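PDB 3PVZ: UDP-N-acetylglucosamine 4,6-dehydratase from Vibrio fischeri, which binds NAD and probably acts as a lyase that dehydrates UDP-N-acetylglucosamine. Local coordinates for residues A24-K27 with E28-V32; T148-Q151 with S152-G156; N215-Q219 with K220-I224; F250-N253 with R254-F257; Q369-K372 with E373-V376. All coordinates share one frame; numbering follows the deposited sequence.

Interaction 1 (A24-K27 with E28-V32); sequences ANEK and ELQSV
E26 and Q30 face each other one turn apart on the helix. Q30 NE2 donates to E26 OE2 at 2.9 Å. The amide approaches on the anti side of the carboxylate, about 27° out of its plane. The two flat groups are turned 48° against each other, so they cross rather than lie flat together. E26 is put there by a first torsion that sets CG anti to the backbone N (-170°), followed by a bend at chi2 that folds the carboxylate along the helix. Q30 keeps an extended chain and comes to meet it. E26 OE2 has a stronger partner in R58, with which it forms a salt bridge. The carboxylate oxygen is therefore shared between a charged and a neutral donor.

On another side of the helix, the side chains of N25 and E28 are joined through water. One water donates to both N25 OD1 and E28 OE1, at 2.7 Å each, and so links amide to carboxylate. N25 ND2 is held by D21 O. A second water accepts from E28 N. Between these polar pairs L29 is buried, and its CG lies 3.4 Å from N25 O, the carbonyl that accepts from L29 N.

The contact is a stretch of helix 19-34, mostly at the protein surface. N25, E28 and L29 pack on F250 at the end of helix 237-250, and V32 rests on I249 of the same helix.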
loop_
_atom_site.group_PDB
_atom_site.type_symbol
_atom_site.label_atom_id
_atom_site.label_comp_id
_atom_site.label_asym_id
_atom_site.label_seq_id
_atom_site.Cartn_x
_atom_site.Cartn_y
_atom_site.Cartn_z
ATOM N N ALA A 24 -11.822 18.660 -27.351
ATOM C CA ALA A 24 -13.007 18.388 -28.167
ATOM C C ALA A 24 -14.204 17.839 -27.359
ATOM O O ALA A 24 -15.342 18.010 -27.765
ATOM C CB ALA A 24 -12.640 17.415 -29.304
ATOM N N ASN A 25 -13.954 17.190 -26.222
ATOM C CA ASN A 25 -15.015 16.519 -25.452
ATOM C C ASN A 25 -15.247 17.137 -24.083
ATOM O O ASN A 25 -16.009 16.596 -23.280
ATOM C CB ASN A 25 -14.658 15.039 -25.323
ATOM C CG ASN A 25 -14.839 14.314 -26.640
ATOM O OD1 ASN A 25 -15.974 14.088 -27.061
ATOM N ND2 ASN A 25 -13.742 14.009 -27.324
ATOM N N GLU A 26 -14.576 18.251 -23.820
ATOM C CA GLU A 26 -14.558 18.866 -22.500
ATOM C C GLU A 26 -15.958 19.215 -22.057
ATOM O O GLU A 26 -16.309 18.962 -20.928
ATOM C CB GLU A 26 -13.688 20.139 -22.487
ATOM C CG GLU A 26 -13.421 20.721 -21.080
ATOM C CD GLU A 26 -12.924 19.667 -20.056
ATOM O OE1 GLU A 26 -11.897 19.006 -20.319
ATOM O OE2 GLU A 26 -13.581 19.472 -19.002
ATOM N N LYS A 27 -16.764 19.761 -22.959
ATOM C CA LYS A 27 -18.050 20.270 -22.577
ATOM C C LYS A 27 -18.910 19.095 -22.136
ATOM O O LYS A 27 -19.627 19.181 -21.130
ATOM C CB LYS A 27 -18.704 21.012 -23.737
ATOM C CG LYS A 27 -20.007 21.742 -23.358
ATOM C CD LYS A 27 -19.806 23.262 -23.256
ATOM C CE LYS A 27 -21.115 24.057 -23.508
ATOM N NZ LYS A 27 -20.799 25.401 -24.178
ATOM N N GLU A 28 -18.835 18.010 -22.894
ATOM C CA GLU A 28 -19.646 16.816 -22.598
ATOM C C GLU A 28 -19.106 16.126 -21.374
ATOM O O GLU A 28 -19.883 15.659 -20.563
ATOM C CB GLU A 28 -19.692 15.844 -23.753
ATOM C CG GLU A 28 -20.497 14.602 -23.469
ATOM C CD GLU A 28 -20.878 13.867 -24.746
ATOM O OE1 GLU A 28 -20.168 13.974 -25.779
ATOM O OE2 GLU A 28 -21.904 13.210 -24.710
ATOM N N LEU A 29 -17.785 16.121 -21.194
ATOM C CA LEU A 29 -17.219 15.578 -19.955
ATOM C C LEU A 29 -17.813 16.303 -18.718
ATOM O O LEU A 29 -18.217 15.673 -17.713
ATOM C CB LEU A 29 -15.712 15.721 -19.950
ATOM C CG LEU A 29 -14.910 14.676 -20.727
ATOM C CD1 LEU A 29 -13.448 15.122 -20.848
ATOM C CD2 LEU A 29 -14.988 13.333 -20.075
ATOM N N GLN A 30 -17.881 17.629 -18.814
ATOM C CA GLN A 30 -18.309 18.445 -17.708
ATOM C C GLN A 30 -19.788 18.274 -17.423
ATOM O O GLN A 30 -20.191 18.261 -16.301
ATOM C CB GLN A 30 -17.958 19.900 -17.969
ATOM C CG GLN A 30 -16.549 20.227 -17.549
ATOM C CD GLN A 30 -16.169 21.667 -17.870
ATOM O OE1 GLN A 30 -17.018 22.534 -17.837
ATOM N NE2 GLN A 30 -14.899 21.911 -18.179
ATOM N N SER A 31 -20.584 18.151 -18.474
ATOM C CA SER A 31 -21.993 17.834 -18.354
ATOM C C SER A 31 -22.189 16.497 -17.663
ATOM O O SER A 31 -22.971 16.443 -16.714
ATOM C CB SER A 31 -22.670 17.870 -19.719
ATOM O OG SER A 31 -23.953 17.304 -19.641
ATOM N N VAL A 32 -21.486 15.439 -18.079
ATOM C CA VAL A 32 -21.657 14.115 -17.495
ATOM C C VAL A 32 -21.206 14.047 -16.030
ATOM O O VAL A 32 -21.984 13.651 -15.170
ATOM C CB VAL A 32 -20.976 13.007 -18.316
ATOM C CG1 VAL A 32 -20.929 11.670 -17.540
ATOM C CG2 VAL A 32 -21.739 12.791 -19.699
HETATM O O HOH W 1 -18.092 18.037 -25.885
HETATM O O HOH W 2 -18.185 15.543 -26.838
#

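Interaction 2 (T148-Q151 with S152-G156); sequences TIQQ and SIDAG
The backbone runs as regular helix through D154, with I153 N bonded to I149 O and D154 N to Q150 O, and leaves helical geometry at G156, whose phi is positive. Q150 and D154 form the polar side-chain pair. Q150 NE2 donates to D154 OD1 at 3.1 Å. It meets the syn side of the carboxylate but stands 34° out of its plane, while the oxygen lies in the plane of the Q150 amide. Q150 reaches it because CG is anti to the backbone N (-177°) and the chain then bends at chi2.

S152 turns back on its own helix. Its OG gives a 2.7 Å bond to T148 O, which also accepts from S152 N at 3.0 Å. The two donors reach this carbonyl from opposite faces of its plane. I149 CG2 and I153 CD1 touch at 4.0 Å, and both residues pack against K189 and I193. T148 OG1 bonds to N144 O and Y160 OH, and its side chain touches I98, an NAD-binding residue.

The last turn of helix 131-154 closes in a Schellman motif, with G156 N bonded to I153 O. This helix flanks the parallel strands of the mixed sheet in a Rossmann-type nucleotide-binding fold and leads into strand 159-163.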
loop_
_atom_site.group_PDB
_atom_site.type_symbol
_atom_site.label_atom_id
_atom_site.label_comp_id
_atom_site.label_asym_id
_atom_site.label_seq_id
_atom_site.Cartn_x
_atom_site.Cartn_y
_atom_site.Cartn_z
ATOM N N THR A 148 -16.851 -6.649 -6.990
ATOM C CA THR A 148 -17.230 -5.223 -7.051
ATOM C C THR A 148 -18.034 -4.972 -8.361
ATOM O O THR A 148 -18.898 -4.132 -8.430
ATOM C CB THR A 148 -16.026 -4.327 -7.006
ATOM O OG1 THR A 148 -15.100 -4.733 -8.025
ATOM C CG2 THR A 148 -15.288 -4.324 -5.560
ATOM N N ILE A 149 -17.740 -5.698 -9.409
ATOM C CA ILE A 149 -18.634 -5.653 -10.581
ATOM C C ILE A 149 -20.068 -6.142 -10.227
ATOM O O ILE A 149 -21.064 -5.475 -10.574
ATOM C CB ILE A 149 -18.102 -6.454 -11.793
ATOM C CG1 ILE A 149 -16.747 -5.888 -12.245
ATOM C CG2 ILE A 149 -19.082 -6.325 -12.984
ATOM C CD1 ILE A 149 -16.013 -6.789 -13.212
ATOM N N GLN A 150 -20.176 -7.263 -9.524
ATOM C CA GLN A 150 -21.498 -7.794 -9.128
ATOM C C GLN A 150 -22.237 -6.800 -8.230
ATOM O O GLN A 150 -23.428 -6.535 -8.421
ATOM C CB GLN A 150 -21.380 -9.185 -8.450
ATOM C CG GLN A 150 -22.738 -9.781 -8.104
ATOM C CD GLN A 150 -23.502 -10.201 -9.375
ATOM O OE1 GLN A 150 -22.946 -10.870 -10.192
ATOM N NE2 GLN A 150 -24.741 -9.757 -9.542
ATOM N N GLN A 151 -21.497 -6.136 -7.310
ATOM C CA GLN A 151 -22.099 -5.161 -6.452
ATOM C C GLN A 151 -22.540 -3.940 -7.270
ATOM O O GLN A 151 -23.507 -3.260 -6.926
ATOM C CB GLN A 151 -21.116 -4.759 -5.357
ATOM C CG GLN A 151 -20.743 -5.886 -4.461
ATOM C CD GLN A 151 -19.665 -5.494 -3.498
ATOM O OE1 GLN A 151 -18.779 -4.701 -3.823
ATOM N NE2 GLN A 151 -19.713 -6.055 -2.323
ATOM N N SER A 152 -21.817 -3.632 -8.327
ATOM C CA SER A 152 -22.205 -2.546 -9.204
ATOM C C SER A 152 -23.488 -2.888 -10.026
ATOM O O SER A 152 -24.373 -2.019 -10.175
ATOM C CB SER A 152 -21.045 -2.211 -10.140
ATOM O OG SER A 152 -19.899 -1.774 -9.413
ATOM N N ILE A 153 -23.592 -4.110 -10.553
ATOM C CA ILE A 153 -24.831 -4.582 -11.224
ATOM C C ILE A 153 -26.007 -4.501 -10.259
ATOM O O ILE A 153 -27.036 -3.979 -10.594
ATOM C CB ILE A 153 -24.720 -6.024 -11.680
ATOM C CG1 ILE A 153 -23.635 -6.150 -12.773
ATOM C CG2 ILE A 153 -26.074 -6.557 -12.220
ATOM C CD1 ILE A 153 -22.870 -7.433 -12.688
ATOM N N ASP A 154 -25.815 -4.970 -9.031
ATOM C CA ASP A 154 -26.881 -4.991 -8.019
ATOM C C ASP A 154 -27.411 -3.598 -7.683
ATOM O O ASP A 154 -28.582 -3.435 -7.356
ATOM C CB ASP A 154 -26.408 -5.717 -6.741
ATOM C CG ASP A 154 -26.146 -7.225 -6.973
ATOM O OD1 ASP A 154 -26.528 -7.781 -8.036
ATOM O OD2 ASP A 154 -25.526 -7.856 -6.092
ATOM N N ALA A 155 -26.558 -2.588 -7.774
ATOM C CA ALA A 155 -26.987 -1.237 -7.442
ATOM C C ALA A 155 -27.446 -0.477 -8.678
ATOM O O ALA A 155 -27.761 0.695 -8.586
ATOM C CB ALA A 155 -25.832 -0.471 -6.731
ATOM N N GLY A 156 -27.464 -1.125 -9.846
ATOM C CA GLY A 156 -27.832 -0.410 -11.080
ATOM C C GLY A 156 -26.822 0.610 -11.637
ATOM O O GLY A 156 -27.227 1.493 -12.373
#

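Interaction 3 (N215-Q219 with K220-I224); sequences NQRIQ and KNQPI
R217 takes hold of Q222 with two nitrogens. R217 NE and NH2 both donate to the single oxygen OE1 of Q222, at 2.8 and 2.7 Å. The guanidinium approaches side-on, and OE1 lies in its plane. On the amide side, NH2 comes in the carbonyl plane, whereas NE is tilted 28° from it. The arginine curls to do this. Its CG lies beside the backbone N (chi1 -57°), and bends at chi2 and chi3 bring the guanidinium round to the loop. R217 CD passes 3.2 Å from P223 O on the way. Q222 answers with a chain extended beyond CG.

The backbone of the same two residues is joined as well. R217 O accepts from Q222 N at 3.0 Å and from K220 N at 3.2 Å, and the two donors come from opposite faces of its plane. The arrangement is a helix C-terminus: helix 210-219 ends here, K220 leaves helical geometry, N221 has positive phi, and the chain turns into strand 224-227.

K220 is extended beyond CG and runs beside Q216, pointing the same way, with K220 CE 3.8 Å from Q216 NE2. Its NZ forms salt bridges to E75 and D79 of the second subunit. R217 NH2 also reaches E75 of that subunit, so the neighbouring lysine and arginine share an acidic partner across the dimer interface. Q222 NE2 bonds to D79 there.

On the apolar side, I218 CD1 meets I224 CD1 at 4.0 Å. W307 and helix 270-280 pack against both isoleucines.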
loop_
_atom_site.group_PDB
_atom_site.type_symbol
_atom_site.label_atom_id
_atom_site.label_comp_id
_atom_site.label_asym_id
_atom_site.label_seq_id
_atom_site.Cartn_x
_atom_site.Cartn_y
_atom_site.Cartn_z
ATOM N N ASN A 215 13.613 9.195 -7.283
ATOM C CA ASN A 215 13.324 10.195 -6.241
ATOM C C ASN A 215 13.833 9.738 -4.877
ATOM O O ASN A 215 14.413 10.509 -4.101
ATOM C CB ASN A 215 11.819 10.460 -6.117
ATOM C CG ASN A 215 11.250 11.148 -7.321
ATOM O OD1 ASN A 215 11.884 12.032 -7.886
ATOM N ND2 ASN A 215 10.042 10.749 -7.729
ATOM N N GLN A 216 13.573 8.474 -4.564
ATOM C CA GLN A 216 13.918 7.968 -3.247
ATOM C C GLN A 216 15.409 7.951 -3.099
ATOM O O GLN A 216 15.951 8.434 -2.103
ATOM C CB GLN A 216 13.318 6.577 -3.041
ATOM C CG GLN A 216 11.810 6.568 -3.059
ATOM C CD GLN A 216 11.210 7.282 -1.862
ATOM O OE1 GLN A 216 10.673 8.375 -1.999
ATOM N NE2 GLN A 216 11.296 6.667 -0.685
ATOM N N ARG A 217 16.086 7.433 -4.122
ATOM C CA ARG A 217 17.534 7.412 -4.119
ATOM C C ARG A 217 18.083 8.824 -3.913
ATOM O O ARG A 217 18.960 9.026 -3.081
ATOM C CB ARG A 217 18.104 6.798 -5.410
ATOM C CG ARG A 217 17.652 5.372 -5.740
ATOM C CD ARG A 217 18.209 4.290 -4.860
ATOM N NE ARG A 217 17.735 4.311 -3.477
ATOM C CZ ARG A 217 16.488 4.062 -3.063
ATOM N NH1 ARG A 217 15.484 3.802 -3.908
ATOM N NH2 ARG A 217 16.241 4.085 -1.772
ATOM N N ILE A 218 17.565 9.805 -4.637
ATOM C CA ILE A 218 18.065 11.169 -4.478
ATOM C C ILE A 218 17.837 11.673 -3.056
ATOM O O ILE A 218 18.704 12.314 -2.467
ATOM C CB ILE A 218 17.394 12.183 -5.440
ATOM C CG1 ILE A 218 17.738 11.880 -6.895
ATOM C CG2 ILE A 218 17.863 13.609 -5.113
ATOM C CD1 ILE A 218 19.243 11.871 -7.174
ATOM N N GLN A 219 16.665 11.373 -2.521
ATOM C CA GLN A 219 16.282 11.811 -1.191
ATOM C C GLN A 219 17.138 11.171 -0.068
ATOM O O GLN A 219 17.321 11.766 1.007
ATOM C CB GLN A 219 14.810 11.454 -0.994
ATOM C CG GLN A 219 14.045 12.292 -0.032
ATOM C CD GLN A 219 12.576 11.882 -0.028
ATOM O OE1 GLN A 219 11.849 12.123 -1.007
ATOM N NE2 GLN A 219 12.142 11.223 1.054
ATOM N N LYS A 220 17.642 9.961 -0.321
ATOM C CA LYS A 220 18.368 9.199 0.685
ATOM C C LYS A 220 19.870 9.160 0.415
ATOM O O LYS A 220 20.570 8.303 0.934
ATOM C CB LYS A 220 17.796 7.773 0.770
ATOM C CG LYS A 220 16.324 7.738 1.163
ATOM C CD LYS A 220 15.754 6.337 1.225
ATOM C CE LYS A 220 14.259 6.380 1.669
ATOM N NZ LYS A 220 13.614 5.010 1.822
ATOM N N ASN A 221 20.358 10.089 -0.403
ATOM C CA ASN A 221 21.755 10.150 -0.779
ATOM C C ASN A 221 22.357 8.804 -1.215
ATOM O O ASN A 221 23.502 8.469 -0.866
ATOM C CB ASN A 221 22.555 10.822 0.350
ATOM C CG ASN A 221 22.469 12.351 0.287
ATOM O OD1 ASN A 221 21.717 12.976 1.045
ATOM N ND2 ASN A 221 23.230 12.951 -0.648
ATOM N N GLN A 222 21.591 8.071 -2.033
ATOM C CA GLN A 222 21.996 6.752 -2.536
ATOM C C GLN A 222 22.189 6.724 -4.064
ATOM O O GLN A 222 21.622 7.537 -4.796
ATOM C CB GLN A 222 20.974 5.685 -2.137
ATOM C CG GLN A 222 21.024 5.259 -0.667
ATOM C CD GLN A 222 19.741 4.547 -0.224
ATOM O OE1 GLN A 222 18.720 4.630 -0.894
ATOM N NE2 GLN A 222 19.810 3.818 0.883
ATOM N N PRO A 223 22.998 5.777 -4.550
ATOM C CA PRO A 223 23.219 5.671 -5.989
ATOM C C PRO A 223 21.936 5.431 -6.803
ATOM O O PRO A 223 21.027 4.728 -6.340
ATOM C CB PRO A 223 24.137 4.461 -6.122
ATOM C CG PRO A 223 24.689 4.193 -4.786
ATOM C CD PRO A 223 23.801 4.815 -3.771
ATOM N N ILE A 224 21.883 5.999 -8.009
ATOM C CA ILE A 224 20.837 5.672 -8.957
ATOM C C ILE A 224 21.263 4.454 -9.755
ATOM O O ILE A 224 22.428 4.371 -10.227
ATOM C CB ILE A 224 20.585 6.825 -9.945
ATOM C CG1 ILE A 224 20.198 8.118 -9.193
ATOM C CG2 ILE A 224 19.543 6.416 -11.009
ATOM C CD1 ILE A 224 18.808 8.473 -9.268
#

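Interaction 4 (F250-N253 with R254-F257); sequences FGEN and RDIF
D255 reaches back to E252 across the turn. E252 N donates to D255 OD2 at 2.8 Å, and the bond is nearly straight (163°). The donor stands above the carboxylate plane, 65° out of it. In return D255 N donates to E252 O at 2.9 Å, which closes a type II beta turn from E252 to D255. R254 takes the positive phi of that turn. A water donates to both E252 OE2 and D255 OD2 and so bridges the two carboxylates. Their planes are turned 81° against each other.

F257 brings its ring to G251, where F257 CZ and CE1 lie 3.7 Å from G251 CA. D255 OD2 sits at the edge of the same ring. At the tip of the turn, N253 ND2 lies over one face of the R254 guanidinium, 3.4 Å above its plane and offset toward the rim.

Outside partners fix these groups. D255 OD1 forms a salt bridge with K344, which probably offsets the like charges of D255 and E252. N253 is held by S190 O and I195 N.

The turn joins helix 237-250 to strand 255-259, a member of the large central sheet. That strand lies between strands 194-198 and 340-344. The F257 ring packs on L243 and S247 of helix 237-250 and on L340 and I342.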
loop_
_atom_site.group_PDB
_atom_site.type_symbol
_atom_site.label_atom_id
_atom_site.label_comp_id
_atom_site.label_asym_id
_atom_site.label_seq_id
_atom_site.Cartn_x
_atom_site.Cartn_y
_atom_site.Cartn_z
ATOM N N PHE A 250 -16.811 7.632 -22.189
ATOM C CA PHE A 250 -17.066 7.382 -23.628
ATOM C C PHE A 250 -16.870 5.939 -24.125
ATOM O O PHE A 250 -17.265 5.625 -25.228
ATOM C CB PHE A 250 -16.199 8.334 -24.479
ATOM C CG PHE A 250 -16.513 9.803 -24.244
ATOM C CD1 PHE A 250 -17.693 10.351 -24.716
ATOM C CD2 PHE A 250 -15.656 10.603 -23.524
ATOM C CE1 PHE A 250 -18.018 11.691 -24.505
ATOM C CE2 PHE A 250 -15.949 11.996 -23.303
ATOM C CZ PHE A 250 -17.125 12.529 -23.772
ATOM N N GLY A 251 -16.269 5.073 -23.334
ATOM C CA GLY A 251 -16.071 3.703 -23.751
ATOM C C GLY A 251 -17.387 2.923 -23.881
ATOM O O GLY A 251 -18.293 3.026 -23.018
ATOM N N GLU A 252 -17.495 2.135 -24.953
ATOM C CA GLU A 252 -18.609 1.236 -25.059
ATOM C C GLU A 252 -18.261 -0.074 -24.397
ATOM O O GLU A 252 -17.093 -0.360 -24.169
ATOM C CB GLU A 252 -18.983 1.024 -26.523
ATOM C CG GLU A 252 -19.465 2.291 -27.166
ATOM C CD GLU A 252 -19.886 2.055 -28.592
ATOM O OE1 GLU A 252 -20.975 1.471 -28.782
ATOM O OE2 GLU A 252 -19.125 2.435 -29.502
ATOM N N ASN A 253 -19.282 -0.878 -24.107
ATOM C CA ASN A 253 -19.072 -2.236 -23.570
ATOM C C ASN A 253 -17.989 -2.938 -24.355
ATOM O O ASN A 253 -18.121 -3.098 -25.541
ATOM C CB ASN A 253 -20.359 -3.103 -23.574
ATOM C CG ASN A 253 -20.268 -4.300 -22.585
ATOM O OD1 ASN A 253 -19.418 -4.317 -21.682
ATOM N ND2 ASN A 253 -21.163 -5.278 -22.733
ATOM N N ARG A 254 -16.948 -3.364 -23.643
ATOM C CA ARG A 254 -15.776 -4.076 -24.168
ATOM C C ARG A 254 -14.688 -3.254 -24.867
ATOM O O ARG A 254 -13.747 -3.834 -25.399
ATOM C CB ARG A 254 -16.194 -5.235 -25.083
ATOM C CG ARG A 254 -17.101 -6.203 -24.422
ATOM C CD ARG A 254 -17.437 -7.381 -25.332
ATOM N NE ARG A 254 -18.392 -8.148 -24.579
ATOM C CZ ARG A 254 -19.712 -8.070 -24.695
ATOM N NH1 ARG A 254 -20.264 -7.323 -25.641
ATOM N NH2 ARG A 254 -20.480 -8.796 -23.869
ATOM N N ASP A 255 -14.763 -1.928 -24.855
ATOM C CA ASP A 255 -13.732 -1.136 -25.508
ATOM C C ASP A 255 -12.480 -1.079 -24.602
ATOM O O ASP A 255 -12.617 -0.860 -23.386
ATOM C CB ASP A 255 -14.198 0.286 -25.659
ATOM C CG ASP A 255 -15.095 0.522 -26.830
ATOM O OD1 ASP A 255 -15.366 -0.374 -27.665
ATOM O OD2 ASP A 255 -15.491 1.699 -26.925
ATOM N N ILE A 256 -11.297 -1.293 -25.189
ATOM C CA ILE A 256 -10.027 -1.048 -24.538
ATOM C C ILE A 256 -9.427 0.214 -25.170
ATOM O O ILE A 256 -9.037 0.221 -26.348
ATOM C CB ILE A 256 -8.973 -2.184 -24.723
ATOM C CG1 ILE A 256 -9.511 -3.567 -24.337
ATOM C CG2 ILE A 256 -7.720 -1.864 -23.894
ATOM C CD1 ILE A 256 -8.610 -4.711 -24.841
ATOM N N PHE A 257 -9.358 1.278 -24.387
ATOM C CA PHE A 257 -8.769 2.540 -24.849
ATOM C C PHE A 257 -7.258 2.472 -24.664
ATOM O O PHE A 257 -6.783 1.853 -23.719
ATOM C CB PHE A 257 -9.353 3.707 -24.059
ATOM C CG PHE A 257 -10.687 4.174 -24.552
ATOM C CD1 PHE A 257 -11.634 3.273 -25.065
ATOM C CD2 PHE A 257 -11.013 5.536 -24.531
ATOM C CE1 PHE A 257 -12.865 3.719 -25.535
ATOM C CE2 PHE A 257 -12.262 5.989 -24.992
ATOM C CZ PHE A 257 -13.180 5.097 -25.491
HETATM O O HOH W 3 -16.346 3.366 -29.086
#

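Interaction 5 (Q369-K372 with E373-V376); sequences QWTK and EEIV
T371 caps the helix that begins after it. T371 OG1 accepts from E374 N at 2.9 Å, the capping bond. A chi1 of 57° sets OG1 between the backbone N and the carbonyl carbon, pointing at the amide. E374 returns the gesture with OE1 toward T371 N, a weak bond at 3.4 Å. The pair forms a capping box, and the two side chains cross at about a right angle. The first turn behind it is held by V376 N to K372 O, 3.0 Å and nearly straight (170°).

The tight part is apolar. W370 CD1 touches I375 CD1 at 3.9 Å, the methyl set obliquely to the indole. Both residues are buried, and W370 NE1 bonds to P131 O. T371, E373 and E374 make up the exposed side. There E374 is tied to the cap through its weak bond to the T371 amide. K372 NZ bonds to E128 O.

The loop joins helix 351-367 to helix 372-382. I375 packs against L134 and I138 of helix 131-154, and against M364 and M174. W370 touches M135 and M364, and also A105 of the second subunit.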
loop_
_atom_site.group_PDB
_atom_site.type_symbol
_atom_site.label_atom_id
_atom_site.label_comp_id
_atom_site.label_asym_id
_atom_site.label_seq_id
_atom_site.Cartn_x
_atom_site.Cartn_y
_atom_site.Cartn_z
ATOM N N GLN A 369 -3.749 -24.321 3.103
ATOM C CA GLN A 369 -2.418 -24.672 2.598
ATOM C C GLN A 369 -2.482 -24.911 1.099
ATOM O O GLN A 369 -3.456 -25.487 0.602
ATOM C CB GLN A 369 -1.852 -25.915 3.325
ATOM C CG GLN A 369 -2.220 -27.294 2.714
ATOM C CD GLN A 369 -2.342 -28.425 3.757
ATOM O OE1 GLN A 369 -1.514 -28.558 4.673
ATOM N NE2 GLN A 369 -3.387 -29.245 3.611
ATOM N N TRP A 370 -1.433 -24.493 0.410
ATOM C CA TRP A 370 -1.314 -24.637 -1.010
ATOM C C TRP A 370 0.132 -24.308 -1.411
ATOM O O TRP A 370 0.875 -23.659 -0.661
ATOM C CB TRP A 370 -2.313 -23.723 -1.727
ATOM C CG TRP A 370 -2.119 -22.273 -1.494
ATOM C CD1 TRP A 370 -1.328 -21.454 -2.196
ATOM C CD2 TRP A 370 -2.769 -21.454 -0.507
ATOM N NE1 TRP A 370 -1.415 -20.174 -1.720
ATOM C CE2 TRP A 370 -2.298 -20.147 -0.681
ATOM C CE3 TRP A 370 -3.711 -21.701 0.488
ATOM C CZ2 TRP A 370 -2.712 -19.082 0.118
ATOM C CZ3 TRP A 370 -4.123 -20.658 1.281
ATOM C CH2 TRP A 370 -3.621 -19.353 1.094
ATOM N N THR A 371 0.519 -24.770 -2.595
ATOM C CA THR A 371 1.866 -24.593 -3.103
ATOM C C THR A 371 1.792 -23.631 -4.265
ATOM O O THR A 371 0.746 -23.518 -4.907
ATOM C CB THR A 371 2.406 -25.907 -3.635
ATOM O OG1 THR A 371 1.519 -26.381 -4.647
ATOM C CG2 THR A 371 2.537 -26.985 -2.506
ATOM N N LYS A 372 2.899 -22.956 -4.557
ATOM C CA LYS A 372 2.987 -22.152 -5.760
ATOM C C LYS A 372 2.616 -22.984 -6.986
ATOM O O LYS A 372 1.826 -22.564 -7.826
ATOM C CB LYS A 372 4.398 -21.585 -5.948
ATOM C CG LYS A 372 4.547 -20.900 -7.328
ATOM C CD LYS A 372 5.654 -19.877 -7.417
ATOM C CE LYS A 372 5.390 -18.956 -8.618
ATOM N NZ LYS A 372 6.544 -18.101 -8.975
ATOM N N GLU A 373 3.192 -24.173 -7.072
ATOM C CA GLU A 373 3.078 -24.980 -8.273
ATOM C C GLU A 373 1.662 -25.496 -8.495
ATOM O O GLU A 373 1.275 -25.761 -9.613
ATOM C CB GLU A 373 4.105 -26.127 -8.231
ATOM C CG GLU A 373 5.540 -25.631 -8.517
ATOM C CD GLU A 373 5.744 -25.214 -9.992
ATOM O OE1 GLU A 373 5.556 -26.091 -10.878
ATOM O OE2 GLU A 373 6.077 -24.019 -10.258
ATOM N N GLU A 374 0.889 -25.632 -7.428
ATOM C CA GLU A 374 -0.534 -25.922 -7.552
ATOM C C GLU A 374 -1.275 -24.789 -8.286
ATOM O O GLU A 374 -2.152 -25.042 -9.119
ATOM C CB GLU A 374 -1.119 -26.066 -6.158
ATOM C CG GLU A 374 -2.296 -26.986 -6.036
ATOM C CD GLU A 374 -2.826 -27.017 -4.627
ATOM O OE1 GLU A 374 -2.104 -26.554 -3.707
ATOM O OE2 GLU A 374 -3.979 -27.480 -4.449
ATOM N N ILE A 375 -0.924 -23.543 -7.966
ATOM C CA ILE A 375 -1.558 -22.386 -8.612
ATOM C C ILE A 375 -1.138 -22.316 -10.086
ATOM O O ILE A 375 -1.989 -22.179 -10.973
ATOM C CB ILE A 375 -1.226 -21.043 -7.908
ATOM C CG1 ILE A 375 -1.523 -21.110 -6.402
ATOM C CG2 ILE A 375 -2.032 -19.890 -8.542
ATOM C CD1 ILE A 375 -1.472 -19.774 -5.698
ATOM N N VAL A 376 0.169 -22.466 -10.339
ATOM C CA VAL A 376 0.704 -22.520 -11.706
ATOM C C VAL A 376 -0.011 -23.576 -12.531
ATOM O O VAL A 376 -0.369 -23.327 -13.675
ATOM C CB VAL A 376 2.212 -22.796 -11.755
ATOM C CG1 VAL A 376 2.670 -22.992 -13.205
ATOM C CG2 VAL A 376 2.994 -21.654 -11.106
#

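Overall arrangement
All five contacts are local, but their settings differ. Interaction 1 is largely surface; the others are partly buried. Interactions 1 and 4 touch, through F250 against N25, E28 and L29, and so join helix 19-34 to the end of helix 237-250. Interaction 2 ends helix 131-154, against whose earlier residues interaction 5 packs. The centre of interaction 2 lies about 18 Å from that of interaction 4. Interactions 3 and 5 both meet the second subunit, the former through charged side chains, the latter by packing. The chemistry follows position: water bridges in 1 and 4, amide to carboxylate and carboxylate to carboxylate respectively, helix C-termini in 2 and 3, a capped helix N-terminus in 5.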